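PDB 3RH3: DUF3829 domain-containing protein from Bacteroides thetaiotaomicron, which is of unknown function but forms an all-helical protein that is probably made as a lipoprotein. Local coordinates for residues N179-K184 and K248-M253; F93-Q98 and V130-Y135. One frame throughout, in Å; residues are numbered along the deposited sequence. Where two conformers were deposited one is given.

In the fold
Contact 1 is buried and joins the C-terminal end of helix 161-181 to helix 247-257, using aromatic rings and a selenomethionine. Contact 2, only partly buried, pairs helices 79-111 and 115-154, two long neighbours in sequence, with a valine at its middle and polar side chains along its margin. They share no helix and fall in different sequence families, their centres about 18 Å apart. Even so, they touch: R183 NE of contact 1 lies 3.0 Å from S133 OG of contact 2. N179 ND2 lies 3.1 Å from S133 O, and both are probable hydrogen bonds. These bonds tie helix 115-154 to the end of the helix that follows it.

Contact 1 of 2, residues N179-K184 and K248-M253; sequences NLYSRK and KEYQAM. With EDO (1,2-ethanediol), chain E.
At the C-terminal end of helix 161-181, Y181 and S182 pack against E249, Y250 and M253 of helix 247-257. A chi1 of 179° puts CG opposite the backbone N and carries the Y181 ring over to helix 247-257, where OH comes within 3.3 Å of E249 CB and accepts a hydrogen bond from the backbone N-H of S246. The E249 chain bends away at chi2, and its carboxylate finds salt bridges with K242 and K238. M253, a selenomethionine, lays its methyl over one ring face of Y181, CE standing 4.0 Å from the centroid and 25° off the normal, a CH-pi contact. Within the part of the chain matched to the DUF3829-like C-terminal family, M236 and A239 of helix 216-240 also touch M253, making the interface part of a multi-helix core. The side chains of Y181 and Y250 run alongside one another, heading opposite ways; Y250 CB meets the Y181 ring in plane at its edge, 3.9 Å from CE2. S182 comes over one face of the Y250 ring, its CB 3.7 Å from Y250 CE1. S182 OG donates a hydrogen bond to N179 O (2.9 Å), while N179 OD1 bonds S133 OG and, weakly, a crystallisation 1,2-ethanediol.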
# COMPACT_ATOMS: atom_id res chain seq x y z
N ASN A 179 -0.89 4.75 1.37
CA ASN A 179 0.04 4.95 0.26
C ASN A 179 -0.18 6.33 -0.39
O ASN A 179 0.80 7.03 -0.67
CB ASN A 179 -0.10 3.85 -0.79
CG ASN A 179 0.96 3.91 -1.86
OD1 ASN A 179 2.14 4.11 -1.60
ND2 ASN A 179 0.55 3.80 -3.09
N LEU A 180 -1.44 6.72 -0.60
CA LEU A 180 -1.78 8.01 -1.19
C LEU A 180 -1.43 9.15 -0.24
O LEU A 180 -0.96 10.20 -0.69
CB LEU A 180 -3.27 8.08 -1.57
CG LEU A 180 -3.65 7.18 -2.77
CD1 LEU A 180 -5.15 6.89 -2.79
CD2 LEU A 180 -3.13 7.75 -4.09
N TYR A 181 -1.63 8.94 1.07
CA TYR A 181 -1.30 9.94 2.06
C TYR A 181 0.22 10.10 2.20
O TYR A 181 0.69 11.24 2.28
CB TYR A 181 -1.94 9.59 3.41
CG TYR A 181 -1.58 10.61 4.46
CD1 TYR A 181 -2.24 11.85 4.51
CD2 TYR A 181 -0.52 10.40 5.34
CE1 TYR A 181 -1.81 12.85 5.37
CE2 TYR A 181 -0.13 11.38 6.25
CZ TYR A 181 -0.80 12.59 6.28
OH TYR A 181 -0.37 13.58 7.14
N SER A 182 0.97 8.98 2.23
CA SER A 182 2.42 8.88 2.46
C SER A 182 3.33 9.68 1.48
O SER A 182 4.54 9.61 1.60
CB SER A 182 2.85 7.42 2.41
OG SER A 182 3.12 6.92 1.11
N ARG A 183 2.76 10.34 0.49
CA ARG A 183 3.51 11.05 -0.53
C ARG A 183 3.89 12.43 -0.04
O ARG A 183 3.15 13.40 -0.23
CB ARG A 183 2.71 11.10 -1.84
CG ARG A 183 2.38 9.73 -2.38
CD ARG A 183 1.39 9.77 -3.51
NE ARG A 183 1.12 8.40 -3.91
CZ ARG A 183 0.50 8.03 -5.02
NH1 ARG A 183 0.07 8.94 -5.88
NH2 ARG A 183 0.33 6.74 -5.29
N LYS A 184 5.02 12.50 0.64
CA LYS A 184 5.61 13.73 1.15
C LYS A 184 5.78 14.71 -0.00
O LYS A 184 6.23 14.33 -1.07
CB LYS A 184 6.94 13.39 1.82
CG LYS A 184 7.73 14.54 2.35
CD LYS A 184 8.82 14.02 3.27
CE LYS A 184 9.89 15.05 3.47
NZ LYS A 184 9.40 16.21 4.25
N LYS A 248 4.55 13.58 11.45
CA LYS A 248 3.91 13.32 12.75
C LYS A 248 2.60 12.53 12.57
O LYS A 248 2.36 11.58 13.33
CB LYS A 248 3.66 14.64 13.50
CG LYS A 248 3.23 14.44 14.95
CD LYS A 248 3.29 15.73 15.76
N GLU A 249 1.77 12.90 11.59
CA GLU A 249 0.49 12.23 11.33
C GLU A 249 0.72 10.84 10.76
O GLU A 249 0.04 9.90 11.17
CB GLU A 249 -0.39 13.05 10.36
CG GLU A 249 -0.96 14.32 10.99
CD GLU A 249 -2.28 14.16 11.72
OE1 GLU A 249 -2.66 13.00 12.04
OE2 GLU A 249 -2.94 15.19 11.97
N TYR A 250 1.66 10.72 9.84
CA TYR A 250 1.97 9.45 9.19
C TYR A 250 2.55 8.44 10.19
O TYR A 250 2.11 7.30 10.22
CB TYR A 250 2.91 9.66 8.00
CG TYR A 250 3.11 8.40 7.20
CD1 TYR A 250 2.02 7.75 6.62
CD2 TYR A 250 4.36 7.81 7.09
CE1 TYR A 250 2.18 6.54 5.93
CE2 TYR A 250 4.53 6.61 6.39
CZ TYR A 250 3.43 5.98 5.82
OH TYR A 250 3.58 4.81 5.11
N GLN A 251 3.52 8.87 11.01
CA GLN A 251 4.11 8.01 12.03
C GLN A 251 3.02 7.53 13.01
O GLN A 251 2.90 6.33 13.21
CB GLN A 251 5.27 8.71 12.77
CG GLN A 251 6.61 8.59 12.05
CD GLN A 251 6.99 7.16 11.72
OE1 GLN A 251 7.09 6.78 10.55
NE2 GLN A 251 7.14 6.32 12.74
N ALA A 252 2.18 8.45 13.52
CA ALA A 252 1.08 8.15 14.44
C ALA A 252 0.11 7.13 13.86
O ALA A 252 -0.21 6.13 14.51
CB ALA A 252 0.32 9.42 14.79
N MSE A 253 -0.39 7.39 12.64
CA MSE A 253 -1.34 6.51 12.01
C MSE A 253 -0.73 5.18 11.61
O MSE A 253 -1.43 4.16 11.68
CB MSE A 253 -1.95 7.20 10.79
CG MSE A 253 -3.00 8.26 11.16
SE MSE A 253 -3.86 8.83 9.51
CE MSE A 253 -2.26 9.91 8.85
C1 EDO E . 7.44 5.87 -1.51
O1 EDO E . 7.63 6.85 -2.54
C2 EDO E . 6.62 4.67 -1.99
O2 EDO E . 5.35 4.67 -1.32

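Contact 2 of 2, residues F93-Q98 and V130-Y135; sequences FNVRTQ and VELSEY
V95 of helix 79-111 is the residue on which L132, E131 and Y135 of helix 115-154 converge. Taken in order, segment 93-98 begins with F93, whose carbonyl oxygen is gripped from opposite faces of its plane by two groups of one residue, T97 N and T97 OG1. N94 follows: in one of its two conformers, so with some doubt, OD1 takes a bond from a water that also lies 3.2 Å from Y135 OH. V95 comes next, and both its methyls touch the Y135 ring. CG2 lies by Y135 CD2 and presses on the opposing backbone, 3.7 Å from L132 CA, with L132 CD1 close by. CG1, set beside the backbone N (chi1 -58°), meets Y135 at the ring edge, 3.9 Å from CE2, and passes E131 OE1 at 3.8 Å. R96 contributes the root of its side chain, CB lying 3.7 Å from L132 CD1, while its extended chain leads away to bond the carbonyl of V32 through NE. The segment axes approach to 9.0 Å at 155°, nearly antiparallel. Since V95 also touches L128, it sits among L128, E131, L132 and Y135 as in knobs-into-holes packing, here for one knob, between the two antiparallel helices of a hairpin.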
# COMPACT_ATOMS: atom_id res chain seq x y z
N PHE A 93 11.68 -0.39 -9.75
CA PHE A 93 13.12 -0.52 -9.49
C PHE A 93 13.95 0.54 -10.21
O PHE A 93 14.95 1.00 -9.65
CB PHE A 93 13.62 -1.93 -9.82
CG PHE A 93 13.12 -2.97 -8.83
CD1 PHE A 93 13.52 -2.92 -7.49
CD2 PHE A 93 12.26 -3.98 -9.23
CE1 PHE A 93 13.02 -3.86 -6.57
CE2 PHE A 93 11.78 -4.92 -8.31
CZ PHE A 93 12.16 -4.85 -6.99
N ASN A 94 13.53 0.96 -11.42
CA ASN A 94 14.20 1.99 -12.21
C ASN A 94 14.10 3.35 -11.49
O ASN A 94 15.12 4.03 -11.29
CB ASN A 94 13.59 2.05 -13.63
CG ASN A 94 13.89 3.27 -14.48
OD1 ASN A 94 12.99 3.88 -15.06
ND2 ASN A 94 15.17 3.63 -14.62
N VAL A 95 12.88 3.75 -11.07
CA VAL A 95 12.71 5.04 -10.39
C VAL A 95 13.36 4.97 -8.97
O VAL A 95 13.92 5.97 -8.55
CB VAL A 95 11.26 5.60 -10.36
CG1 VAL A 95 10.71 5.77 -11.77
CG2 VAL A 95 10.32 4.74 -9.52
N ARG A 96 13.41 3.78 -8.33
CA ARG A 96 14.06 3.63 -7.02
C ARG A 96 15.57 3.86 -7.14
O ARG A 96 16.15 4.54 -6.30
CB ARG A 96 13.79 2.25 -6.43
CG ARG A 96 14.35 2.09 -5.03
CD ARG A 96 14.09 0.70 -4.51
NE ARG A 96 14.55 0.56 -3.13
CZ ARG A 96 15.74 0.08 -2.80
NH1 ARG A 96 16.59 -0.31 -3.73
NH2 ARG A 96 16.08 -0.01 -1.52
N THR A 97 16.20 3.29 -8.19
CA THR A 97 17.63 3.43 -8.46
C THR A 97 17.95 4.90 -8.72
O THR A 97 18.90 5.40 -8.11
CB THR A 97 18.07 2.51 -9.61
OG1 THR A 97 17.77 1.16 -9.24
CG2 THR A 97 19.55 2.64 -9.93
N GLN A 98 17.16 5.59 -9.58
CA GLN A 98 17.31 7.02 -9.88
C GLN A 98 17.24 7.86 -8.60
O GLN A 98 18.05 8.76 -8.41
CB GLN A 98 16.23 7.50 -10.85
CG GLN A 98 16.49 7.23 -12.32
CD GLN A 98 15.37 7.76 -13.18
OE1 GLN A 98 14.56 7.00 -13.73
NE2 GLN A 98 15.27 9.08 -13.30
N VAL A 130 6.91 10.04 -5.89
CA VAL A 130 5.50 9.89 -6.25
C VAL A 130 5.38 8.74 -7.26
O VAL A 130 4.54 7.86 -7.09
CB VAL A 130 4.89 11.22 -6.76
CG1 VAL A 130 3.47 11.02 -7.27
CG2 VAL A 130 4.91 12.26 -5.65
N GLU A 131 6.28 8.73 -8.27
CA GLU A 131 6.35 7.66 -9.29
C GLU A 131 6.52 6.29 -8.62
O GLU A 131 5.77 5.37 -8.93
CB GLU A 131 7.50 7.93 -10.27
CG GLU A 131 7.23 9.07 -11.23
CD GLU A 131 8.14 9.12 -12.44
OE1 GLU A 131 8.12 8.17 -13.25
OE2 GLU A 131 8.86 10.14 -12.60
N LEU A 132 7.43 6.20 -7.63
CA LEU A 132 7.68 4.96 -6.88
C LEU A 132 6.41 4.49 -6.14
O LEU A 132 6.09 3.30 -6.13
CB LEU A 132 8.83 5.18 -5.89
CG LEU A 132 9.38 3.95 -5.17
CD1 LEU A 132 10.15 3.05 -6.12
CD2 LEU A 132 10.37 4.36 -4.15
N SER A 133 5.69 5.45 -5.54
CA SER A 133 4.45 5.22 -4.82
C SER A 133 3.34 4.75 -5.77
O SER A 133 2.61 3.83 -5.42
CB SER A 133 4.04 6.48 -4.07
OG SER A 133 2.98 6.17 -3.20
N GLU A 134 3.24 5.37 -6.96
CA GLU A 134 2.27 5.02 -8.00
C GLU A 134 2.51 3.60 -8.52
O GLU A 134 1.55 2.85 -8.63
CB GLU A 134 2.29 6.04 -9.16
CG GLU A 134 1.57 7.33 -8.80
CD GLU A 134 1.67 8.54 -9.72
OE1 GLU A 134 2.66 8.64 -10.49
OE2 GLU A 134 0.79 9.42 -9.61
N TYR A 135 3.77 3.22 -8.80
CA TYR A 135 4.11 1.87 -9.28
C TYR A 135 3.67 0.81 -8.27
O TYR A 135 3.04 -0.19 -8.66
CB TYR A 135 5.60 1.74 -9.59
CG TYR A 135 5.98 2.33 -10.93
CD1 TYR A 135 5.34 1.92 -12.10
CD2 TYR A 135 7.02 3.25 -11.04
CE1 TYR A 135 5.70 2.44 -13.34
CE2 TYR A 135 7.40 3.76 -12.28
CZ TYR A 135 6.73 3.37 -13.43
OH TYR A 135 7.12 3.89 -14.64
O HOH W 1 10.25 4.23 -14.86